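Local coordinates for protein Non-ribosomal peptide synthetase (Streptomyces halstedii, PDB 3WV4) that belongs to the ANL superfamily of AMP-binding enzymes, with the layered helix-and-sheet fold of that family, and represents an N-terminal portion of a non-ribosomal peptide synthetase, at residues 83-88 with 176-181; 123-128 with 132-137; 227-232 with 335-340. One frame throughout, in Å; residues are numbered along the deposited sequence.

In the fold
All three contacts lie within the AMP-binding family region. Contacts 1 and 2 belong to the region of the parallel sheet 121-124, 97-101, 145-148, 165-167. Contact 1 pairs helix 73-89 with helix 168-180, which directly follows outermost strand 165-167; contact 2 sets the end of strand 121-124, outermost on the other side, against helix 131-141. Their centres are about 26 Å apart, and both segments of contact 2 fall in the chain between those of contact 1. Contact 3 comes later, across the chain's centre, its own centre about 36 and 31 Å from theirs, joining helix 215-229 to strand 335-340 of another sheet. The three are thus separate apolar packings in different parts of the fold.

Contact 1: residues 83-88 with 176-181; sequences FSAWLD and ERLRDA
Ala85, in helix 73-89, and Leu178, in the last turn of helix 168-180, bring the two backbones together, with their CA atoms 7.1 Å apart. No hydrogen bond joins the segments 83-88 and 176-181; this is an apolar helix-helix contact carried by one leucine. Leu178 points its CA-CB bond toward helix 73-89 and has CG beside its own backbone N (chi1 -74°), which places its two methyl groups over different residues. Leu178 CD1 rests on the backbone, 3.8 Å from Trp86 N and 4.0 Å from Trp86 CB. Leu178 CD2 meets Ala85 CB at 4.2 Å. Leu178 CD1 lies at the indole edge, near the ring plane, because Trp86 holds CG anti to its backbone N (chi1 -172°) and carries the ring past the leucine instead of under it. Farther round helix 168-180, Arg179 grips Asp180 side-on: NE lies 3.1 Å and NH2 2.9 Å from the single atom Asp180 OD1, both from the same face of the carboxylate. Glu176 CB covers one face of the guanidinium, while Arg179 NH1 and Glu176 OE2 form a long salt bridge of 3.8 Å, so the charges form a network beside the apolar patch. Trp86 also packs against Leu171 and Asp174 of helix 168-180, and its ring meets that of Tyr166, on strand 165-167, edge-to-face. Phe83 extends the helix pairing to Leu171 and Val175 and, together with Leu87, joins helix 73-89 to helix 106-116.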
loop_
_atom_site.group_PDB
_atom_site.type_symbol
_atom_site.label_atom_id
_atom_site.label_comp_id
_atom_site.label_asym_id
_atom_site.label_seq_id
_atom_site.Cartn_x
_atom_site.Cartn_y
_atom_site.Cartn_z
ATOM N N PHE A 83 -7.917 12.117 15.139
ATOM C CA PHE A 83 -8.895 11.398 14.334
ATOM C C PHE A 83 -9.435 10.176 15.088
ATOM O O PHE A 83 -10.626 9.871 14.999
ATOM C CB PHE A 83 -8.368 11.025 12.942
ATOM C CG PHE A 83 -9.412 10.379 12.108
ATOM C CD1 PHE A 83 -10.460 11.145 11.599
ATOM C CD2 PHE A 83 -9.466 9.017 12.013
ATOM C CE1 PHE A 83 -11.490 10.544 10.903
ATOM C CE2 PHE A 83 -10.470 8.409 11.294
ATOM C CZ PHE A 83 -11.496 9.171 10.724
ATOM N N SER A 84 -8.578 9.495 15.872
ATOM C CA SER A 84 -9.063 8.421 16.719
ATOM C C SER A 84 -10.165 8.944 17.715
ATOM O O SER A 84 -11.183 8.282 17.930
ATOM C CB SER A 84 -7.919 7.765 17.483
ATOM O OG SER A 84 -6.982 7.139 16.614
ATOM N N ALA A 85 -9.970 10.129 18.307
ATOM C CA ALA A 85 -10.959 10.662 19.251
ATOM C C ALA A 85 -12.251 10.956 18.543
ATOM O O ALA A 85 -13.310 10.773 19.091
ATOM C CB ALA A 85 -10.455 11.920 19.906
ATOM N N TRP A 86 -12.165 11.364 17.286
ATOM C CA TRP A 86 -13.347 11.543 16.506
ATOM C C TRP A 86 -14.075 10.234 16.307
ATOM O O TRP A 86 -15.296 10.199 16.359
ATOM C CB TRP A 86 -12.958 12.126 15.148
ATOM C CG TRP A 86 -14.064 12.530 14.312
ATOM C CD1 TRP A 86 -14.664 13.746 14.293
ATOM C CD2 TRP A 86 -14.661 11.759 13.268
ATOM N NE1 TRP A 86 -15.655 13.771 13.323
ATOM C CE2 TRP A 86 -15.688 12.566 12.682
ATOM C CE3 TRP A 86 -14.486 10.443 12.807
ATOM C CZ2 TRP A 86 -16.484 12.120 11.636
ATOM C CZ3 TRP A 86 -15.275 9.998 11.747
ATOM C CH2 TRP A 86 -16.286 10.820 11.193
ATOM N N LEU A 87 -13.349 9.161 15.984
ATOM C CA LEU A 87 -13.998 7.872 15.888
ATOM C C LEU A 87 -14.684 7.541 17.205
ATOM O O LEU A 87 -15.838 7.151 17.223
ATOM C CB LEU A 87 -12.992 6.770 15.537
ATOM C CG LEU A 87 -12.433 6.853 14.111
ATOM C CD1 LEU A 87 -11.376 5.792 13.880
ATOM C CD2 LEU A 87 -13.545 6.718 13.090
ATOM N N ASP A 88 -13.970 7.698 18.306
ATOM C CA ASP A 88 -14.521 7.418 19.620
ATOM C C ASP A 88 -15.808 8.235 19.829
ATOM O O ASP A 88 -16.809 7.722 20.319
ATOM C CB ASP A 88 -13.495 7.760 20.704
ATOM C CG ASP A 88 -12.290 6.815 20.716
ATOM O OD1 ASP A 88 -12.468 5.656 20.294
ATOM O OD2 ASP A 88 -11.183 7.256 21.166
ATOM N N GLU A 176 -9.368 19.141 14.291
ATOM C CA GLU A 176 -8.437 20.185 14.754
ATOM C C GLU A 176 -8.732 20.635 16.199
ATOM O O GLU A 176 -7.800 20.798 17.012
ATOM C CB GLU A 176 -8.452 21.364 13.780
ATOM C CG GLU A 176 -7.758 20.984 12.488
ATOM C CD GLU A 176 -7.736 22.076 11.448
ATOM O OE1 GLU A 176 -8.753 22.804 11.296
ATOM O OE2 GLU A 176 -6.711 22.151 10.733
ATOM N N ARG A 177 -10.004 20.798 16.526
ATOM C CA ARG A 177 -10.367 21.147 17.891
ATOM C C ARG A 177 -9.883 20.062 18.813
ATOM O O ARG A 177 -9.312 20.316 19.852
ATOM C CB ARG A 177 -11.860 21.253 18.047
ATOM C CG ARG A 177 -12.520 22.473 17.432
ATOM C CD ARG A 177 -14.018 22.533 17.855
ATOM N NE ARG A 177 -14.760 21.258 17.570
ATOM C CZ ARG A 177 -14.915 20.234 18.443
ATOM N NH1 ARG A 177 -14.419 20.294 19.685
ATOM N NH2 ARG A 177 -15.548 19.129 18.081
ATOM N N LEU A 178 -10.106 18.819 18.394
ATOM C CA LEU A 178 -9.713 17.678 19.186
ATOM C C LEU A 178 -8.228 17.630 19.317
ATOM O O LEU A 178 -7.702 17.262 20.358
ATOM C CB LEU A 178 -10.198 16.406 18.549
ATOM C CG LEU A 178 -11.710 16.199 18.715
ATOM C CD1 LEU A 178 -12.258 15.146 17.747
ATOM C CD2 LEU A 178 -12.031 15.850 20.163
ATOM N N ARG A 179 -7.534 17.985 18.240
ATOM C CA ARG A 179 -6.079 18.028 18.276
ATOM C C ARG A 179 -5.580 19.024 19.310
ATOM O O ARG A 179 -4.661 18.736 20.067
ATOM C CB ARG A 179 -5.550 18.427 16.913
ATOM C CG ARG A 179 -4.046 18.392 16.759
ATOM C CD ARG A 179 -3.652 19.244 15.567
ATOM N NE ARG A 179 -4.122 20.626 15.722
ATOM C CZ ARG A 179 -4.429 21.463 14.728
ATOM N NH1 ARG A 179 -4.355 21.079 13.457
ATOM N NH2 ARG A 179 -4.813 22.705 15.002
ATOM N N ASP A 180 -6.205 20.191 19.322
ATOM C CA ASP A 180 -5.801 21.291 20.171
ATOM C C ASP A 180 -5.995 20.933 21.633
ATOM O O ASP A 180 -5.140 21.223 22.466
ATOM C CB ASP A 180 -6.556 22.547 19.775
ATOM C CG ASP A 180 -6.096 23.078 18.442
ATOM O OD1 ASP A 180 -5.049 22.612 17.932
ATOM O OD2 ASP A 180 -6.788 23.928 17.872
ATOM N N ALA A 181 -7.088 20.246 21.916
ATOM C CA ALA A 181 -7.342 19.668 23.238
ATOM C C ALA A 181 -6.461 18.467 23.630
ATOM O O ALA A 181 -6.586 17.949 24.730
ATOM C CB ALA A 181 -8.804 19.281 23.327
#

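Contact 2: residues 123-128 with 132-137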
loop_
_atom_site.group_PDB
_atom_site.type_symbol
_atom_site.label_atom_id
_atom_site.label_comp_id
_atom_site.label_asym_id
_atom_site.label_seq_id
_atom_site.Cartn_x
_atom_site.Cartn_y
_atom_site.Cartn_z
ATOM N N VAL A 123 -11.253 1.102 4.820
ATOM C CA VAL A 123 -11.733 0.586 3.511
ATOM C C VAL A 123 -11.633 1.704 2.493
ATOM O O VAL A 123 -12.567 2.447 2.292
ATOM C CB VAL A 123 -13.190 0.121 3.578
ATOM C CG1 VAL A 123 -13.570 -0.680 2.324
ATOM C CG2 VAL A 123 -13.430 -0.741 4.794
ATOM N N PRO A 124 -10.456 1.879 1.896
ATOM C CA PRO A 124 -10.232 2.972 0.969
ATOM C C PRO A 124 -10.792 2.692 -0.428
ATOM O O PRO A 124 -10.648 1.554 -0.917
ATOM C CB PRO A 124 -8.716 3.036 0.887
ATOM C CG PRO A 124 -8.264 1.622 1.124
ATOM C CD PRO A 124 -9.275 1.000 2.034
ATOM N N LEU A 125 -11.402 3.720 -1.042
ATOM C CA LEU A 125 -11.966 3.658 -2.418
ATOM C C LEU A 125 -11.387 4.767 -3.299
ATOM O O LEU A 125 -11.124 5.886 -2.817
ATOM C CB LEU A 125 -13.490 3.796 -2.388
ATOM C CG LEU A 125 -14.343 2.552 -2.142
ATOM C CD1 LEU A 125 -13.687 1.498 -1.289
ATOM C CD2 LEU A 125 -15.732 2.854 -1.599
ATOM N N ASN A 126 -11.202 4.456 -4.589
ATOM C CA ASN A 126 -10.717 5.430 -5.584
ATOM C C ASN A 126 -11.810 6.426 -5.942
ATOM O O ASN A 126 -12.979 6.074 -5.994
ATOM C CB ASN A 126 -10.165 4.787 -6.879
ATOM C CG ASN A 126 -10.352 3.278 -6.908
ATOM O OD1 ASN A 126 -9.814 2.603 -6.044
ATOM N ND2 ASN A 126 -11.095 2.743 -7.893
ATOM N N PRO A 127 -11.423 7.686 -6.133
ATOM C CA PRO A 127 -12.422 8.626 -6.584
ATOM C C PRO A 127 -12.821 8.163 -7.979
ATOM O O PRO A 127 -12.117 7.337 -8.557
ATOM C CB PRO A 127 -11.668 9.952 -6.586
ATOM C CG PRO A 127 -10.651 9.806 -5.468
ATOM C CD PRO A 127 -10.254 8.351 -5.513
ATOM N N GLY A 128 -13.951 8.606 -8.506
ATOM C CA GLY A 128 -14.348 8.173 -9.865
ATOM C C GLY A 128 -15.099 6.854 -10.044
ATOM O O GLY A 128 -15.410 6.487 -11.165
ATOM N N PHE A 132 -23.538 2.617 -8.997
ATOM C CA PHE A 132 -23.947 1.264 -8.580
ATOM C C PHE A 132 -22.730 0.452 -8.058
ATOM O O PHE A 132 -22.875 -0.512 -7.297
ATOM C CB PHE A 132 -24.599 0.485 -9.699
ATOM C CG PHE A 132 -23.622 -0.265 -10.541
ATOM C CD1 PHE A 132 -23.527 -1.638 -10.420
ATOM C CD2 PHE A 132 -22.796 0.407 -11.430
ATOM C CE1 PHE A 132 -22.643 -2.338 -11.195
ATOM C CE2 PHE A 132 -21.926 -0.286 -12.229
ATOM C CZ PHE A 132 -21.833 -1.655 -12.101
ATOM N N HIS A 133 -21.550 0.824 -8.522
ATOM C CA HIS A 133 -20.332 0.162 -8.101
ATOM C C HIS A 133 -20.077 0.498 -6.623
ATOM O O HIS A 133 -19.813 -0.405 -5.784
ATOM C CB HIS A 133 -19.192 0.604 -9.015
ATOM C CG HIS A 133 -17.952 -0.183 -8.826
ATOM N ND1 HIS A 133 -16.758 0.182 -9.386
ATOM C CD2 HIS A 133 -17.715 -1.306 -8.114
ATOM C CE1 HIS A 133 -15.825 -0.687 -9.031
ATOM N NE2 HIS A 133 -16.380 -1.595 -8.250
ATOM N N LEU A 134 -20.214 1.792 -6.306
ATOM C CA LEU A 134 -20.180 2.280 -4.917
ATOM C C LEU A 134 -21.186 1.578 -4.029
ATOM O O LEU A 134 -20.822 1.051 -2.986
ATOM C CB LEU A 134 -20.406 3.791 -4.879
ATOM C CG LEU A 134 -19.117 4.489 -5.331
ATOM C CD1 LEU A 134 -19.372 5.917 -5.799
ATOM C CD2 LEU A 134 -18.100 4.481 -4.197
ATOM N N ARG A 135 -22.444 1.505 -4.464
ATOM C CA ARG A 135 -23.447 0.860 -3.624
ATOM C C ARG A 135 -23.069 -0.572 -3.287
ATOM O O ARG A 135 -23.266 -0.994 -2.161
ATOM C CB ARG A 135 -24.897 0.923 -4.198
ATOM C CG ARG A 135 -25.187 0.095 -5.421
ATOM C CD ARG A 135 -26.711 -0.009 -5.655
ATOM N NE ARG A 135 -27.412 1.149 -5.087
ATOM C CZ ARG A 135 -27.718 2.262 -5.755
ATOM N NH1 ARG A 135 -27.410 2.404 -7.047
ATOM N NH2 ARG A 135 -28.374 3.225 -5.122
ATOM N N SER A 136 -22.598 -1.333 -4.273
ATOM C CA SER A 136 -22.240 -2.750 -4.084
ATOM C C SER A 136 -21.070 -2.904 -3.097
ATOM O O SER A 136 -21.119 -3.702 -2.166
ATOM C CB SER A 136 -21.861 -3.363 -5.446
ATOM O OG SER A 136 -21.309 -4.650 -5.286
ATOM N N VAL A 137 -20.032 -2.111 -3.314
ATOM C CA VAL A 137 -18.796 -2.209 -2.526
ATOM C C VAL A 137 -19.080 -1.749 -1.090
ATOM O O VAL A 137 -18.750 -2.451 -0.124
ATOM C CB VAL A 137 -17.658 -1.402 -3.194
ATOM C CG1 VAL A 137 -16.448 -1.270 -2.279
ATOM C CG2 VAL A 137 -17.233 -2.091 -4.483
#
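Leu125 meets Leu134 and Val137 beside the end of strand 121-124, on the way into helix 131-141, the first half of a beta-alpha-beta crossover that returns to the sheet in parallel strand 145-148, with strand 97-101 lying between the two. The tight part is small and wholly apolar. Leu125 points toward the helix and forks there, one methyl to each of two residues a turn apart. Leu125 CD2 lies 3.9 Å from Leu134 CD2, the two leucines crossing obliquely; with CG beside the backbone N (chi1 -76°), Leu134 turns CD2 in toward the fork. All three residues are buried: Leu125 is backed by Val99 of strand 97-101, Val137 by Tyr200, and Leu134 by Val160 of helix 151-160. The other side is loose. Asn126, Pro127 and Gly128 form an exposed connection, and Phe132, in the first turn of helix 131-141, is exposed as well; Asn126 O nevertheless accepts from Gln101 NE2, at the end of the neighbouring strand 97-101. Val137 has CG1 anti to its backbone N (chi1 169°), facing the second methyl of the fork, and the two side chains meet tip to tip, Leu125 CD1 4.0 Å from Val137 CG1.

Contact 3: residues 227-232 with 335-340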
loop_
_atom_site.group_PDB
_atom_site.type_symbol
_atom_site.label_atom_id
_atom_site.label_comp_id
_atom_site.label_asym_id
_atom_site.label_seq_id
_atom_site.Cartn_x
_atom_site.Cartn_y
_atom_site.Cartn_z
ATOM N N ALA A 227 13.284 -4.949 3.776
ATOM C CA ALA A 227 14.584 -5.681 3.949
ATOM C C ALA A 227 15.245 -5.861 2.589
ATOM O O ALA A 227 16.455 -5.951 2.488
ATOM C CB ALA A 227 14.341 -7.035 4.576
ATOM N N VAL A 228 14.457 -5.978 1.521
ATOM C CA VAL A 228 15.048 -6.101 0.167
ATOM C C VAL A 228 15.364 -4.717 -0.465
ATOM O O VAL A 228 16.406 -4.520 -1.024
ATOM C CB VAL A 228 14.189 -6.921 -0.834
ATOM C CG1 VAL A 228 14.997 -7.238 -2.070
ATOM C CG2 VAL A 228 13.697 -8.204 -0.262
ATOM N N LEU A 229 14.475 -3.743 -0.326
ATOM C CA LEU A 229 14.596 -2.488 -1.028
ATOM C C LEU A 229 15.418 -1.457 -0.290
ATOM O O LEU A 229 16.054 -0.638 -0.910
ATOM C CB LEU A 229 13.209 -1.880 -1.269
ATOM C CG LEU A 229 12.264 -2.629 -2.226
ATOM C CD1 LEU A 229 10.951 -1.851 -2.483
ATOM C CD2 LEU A 229 12.980 -2.956 -3.542
ATOM N N GLY A 230 15.374 -1.467 1.030
ATOM C CA GLY A 230 16.309 -0.659 1.855
ATOM C C GLY A 230 15.970 0.801 1.875
ATOM O O GLY A 230 16.843 1.619 1.671
ATOM N N TYR A 231 14.692 1.157 2.016
ATOM C CA TYR A 231 14.366 2.573 2.264
ATOM C C TYR A 231 15.021 2.946 3.591
ATOM O O TYR A 231 15.197 2.099 4.431
ATOM C CB TYR A 231 12.871 2.857 2.394
ATOM C CG TYR A 231 12.050 2.838 1.119
ATOM C CD1 TYR A 231 11.796 1.635 0.477
ATOM C CD2 TYR A 231 11.410 3.969 0.623
ATOM C CE1 TYR A 231 10.989 1.551 -0.618
ATOM C CE2 TYR A 231 10.582 3.887 -0.540
ATOM C CZ TYR A 231 10.358 2.660 -1.138
ATOM O OH TYR A 231 9.565 2.477 -2.347
ATOM N N HIS A 232 15.409 4.202 3.742
ATOM C CA HIS A 232 15.992 4.677 5.002
ATOM C C HIS A 232 15.525 6.112 5.286
ATOM O O HIS A 232 14.834 6.736 4.463
ATOM C CB HIS A 232 17.506 4.535 5.014
ATOM C CG HIS A 232 18.185 5.230 3.890
ATOM N ND1 HIS A 232 18.415 6.588 3.885
ATOM C CD2 HIS A 232 18.684 4.759 2.718
ATOM C CE1 HIS A 232 19.037 6.927 2.767
ATOM N NE2 HIS A 232 19.196 5.838 2.032
ATOM N N GLN A 335 18.544 2.544 -9.602
ATOM C CA GLN A 335 18.334 1.104 -9.846
ATOM C C GLN A 335 16.894 0.862 -10.220
ATOM O O GLN A 335 16.029 1.581 -9.756
ATOM C CB GLN A 335 18.678 0.320 -8.579
ATOM C CG GLN A 335 20.164 0.423 -8.289
ATOM C CD GLN A 335 20.554 -0.115 -6.939
ATOM O OE1 GLN A 335 20.034 0.307 -5.879
ATOM N NE2 GLN A 335 21.553 -0.947 -6.941
ATOM N N VAL A 336 16.644 -0.070 -11.130
ATOM C CA VAL A 336 15.311 -0.322 -11.660
ATOM C C VAL A 336 14.912 -1.714 -11.264
ATOM O O VAL A 336 15.499 -2.715 -11.702
ATOM C CB VAL A 336 15.305 -0.206 -13.170
ATOM C CG1 VAL A 336 13.926 -0.579 -13.704
ATOM C CG2 VAL A 336 15.702 1.181 -13.599
ATOM N N VAL A 337 13.998 -1.781 -10.319
ATOM C CA VAL A 337 13.790 -2.964 -9.511
ATOM C C VAL A 337 12.500 -3.671 -9.886
ATOM O O VAL A 337 11.445 -3.046 -9.820
ATOM C CB VAL A 337 13.750 -2.595 -8.024
ATOM C CG1 VAL A 337 13.424 -3.809 -7.203
ATOM C CG2 VAL A 337 15.084 -1.951 -7.610
ATOM N N ARG A 338 12.603 -4.950 -10.280
ATOM C CA ARG A 338 11.429 -5.682 -10.650
ATOM C C ARG A 338 10.819 -6.355 -9.464
ATOM O O ARG A 338 11.527 -6.837 -8.572
ATOM C CB ARG A 338 11.731 -6.693 -11.763
ATOM C CG ARG A 338 12.101 -6.078 -13.146
ATOM C CD ARG A 338 13.580 -6.346 -13.538
ATOM N NE ARG A 338 13.901 -7.749 -13.656
ATOM C CZ ARG A 338 15.108 -8.317 -13.595
ATOM N NH1 ARG A 338 16.224 -7.665 -13.323
ATOM N NH2 ARG A 338 15.181 -9.621 -13.817
ATOM N N MET A 339 9.492 -6.434 -9.461
ATOM C CA MET A 339 8.737 -7.032 -8.365
ATOM C C MET A 339 7.517 -7.734 -8.932
ATOM O O MET A 339 7.055 -7.381 -9.986
ATOM C CB MET A 339 8.270 -5.940 -7.388
ATOM C CG MET A 339 9.416 -5.002 -7.002
ATOM S SD MET A 339 9.084 -3.982 -5.599
ATOM C CE MET A 339 7.809 -2.980 -6.311
ATOM N N TYR A 340 7.002 -8.710 -8.208
ATOM C CA TYR A 340 5.759 -9.369 -8.594
ATOM C C TYR A 340 4.988 -9.643 -7.348
ATOM O O TYR A 340 5.566 -9.955 -6.285
ATOM C CB TYR A 340 6.067 -10.660 -9.366
ATOM C CG TYR A 340 4.995 -11.689 -9.287
ATOM C CD1 TYR A 340 3.739 -11.492 -9.961
ATOM C CD2 TYR A 340 5.197 -12.895 -8.614
ATOM C CE1 TYR A 340 2.760 -12.474 -9.913
ATOM C CE2 TYR A 340 4.201 -13.862 -8.542
ATOM C CZ TYR A 340 2.991 -13.658 -9.219
ATOM O OH TYR A 340 1.989 -14.622 -9.126
#
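Leu229, the last residue of helix 215-229, packs against Val337 and Met339 of strand 335-340, which offer it two side chains from one face of the strand; the CA atoms of Leu229 and Val337 are 8.5 Å apart. Followed outward, Leu229 begins at a distance: its CB touches neither residue, being 6.2 Å from Val337 CG1, and its CG comes to 4.8 Å from Met339 SD. With CG beside the backbone N (chi1 -67°) and the chain extended beyond, the two methyl groups then divide the work. Leu229 CD2 goes to the valine, 3.8 Å from Val337 CG1, the branch that Val337 holds anti to its own backbone N (chi1 175°). Leu229 CD1 turns to the methionine, 4.2 Å from Met339 SD. Leu229 CD1 also lies at the edge of the Tyr231 ring, in its plane, 3.9 Å from Tyr231 CE1. Immediately after the leucine, Gly230 leaves the helix with positive phi, and its O accepts from Arg310 NH2, just ahead of strand 311-314. That strand runs parallel to strand 335-340, and its Met311 touches both Leu229 and Val337; Ile350 of strand 349-350, the antiparallel neighbour, touches the same pair. The helix end is thereby set against three adjoining strands. Between the two segments the contact is made only of carbon and one thioether sulfur, all from buried residues, with no hydrogen bond or charge across it. Its hold is therefore probably nondirectional, resting on van der Waals fit and exclusion of water.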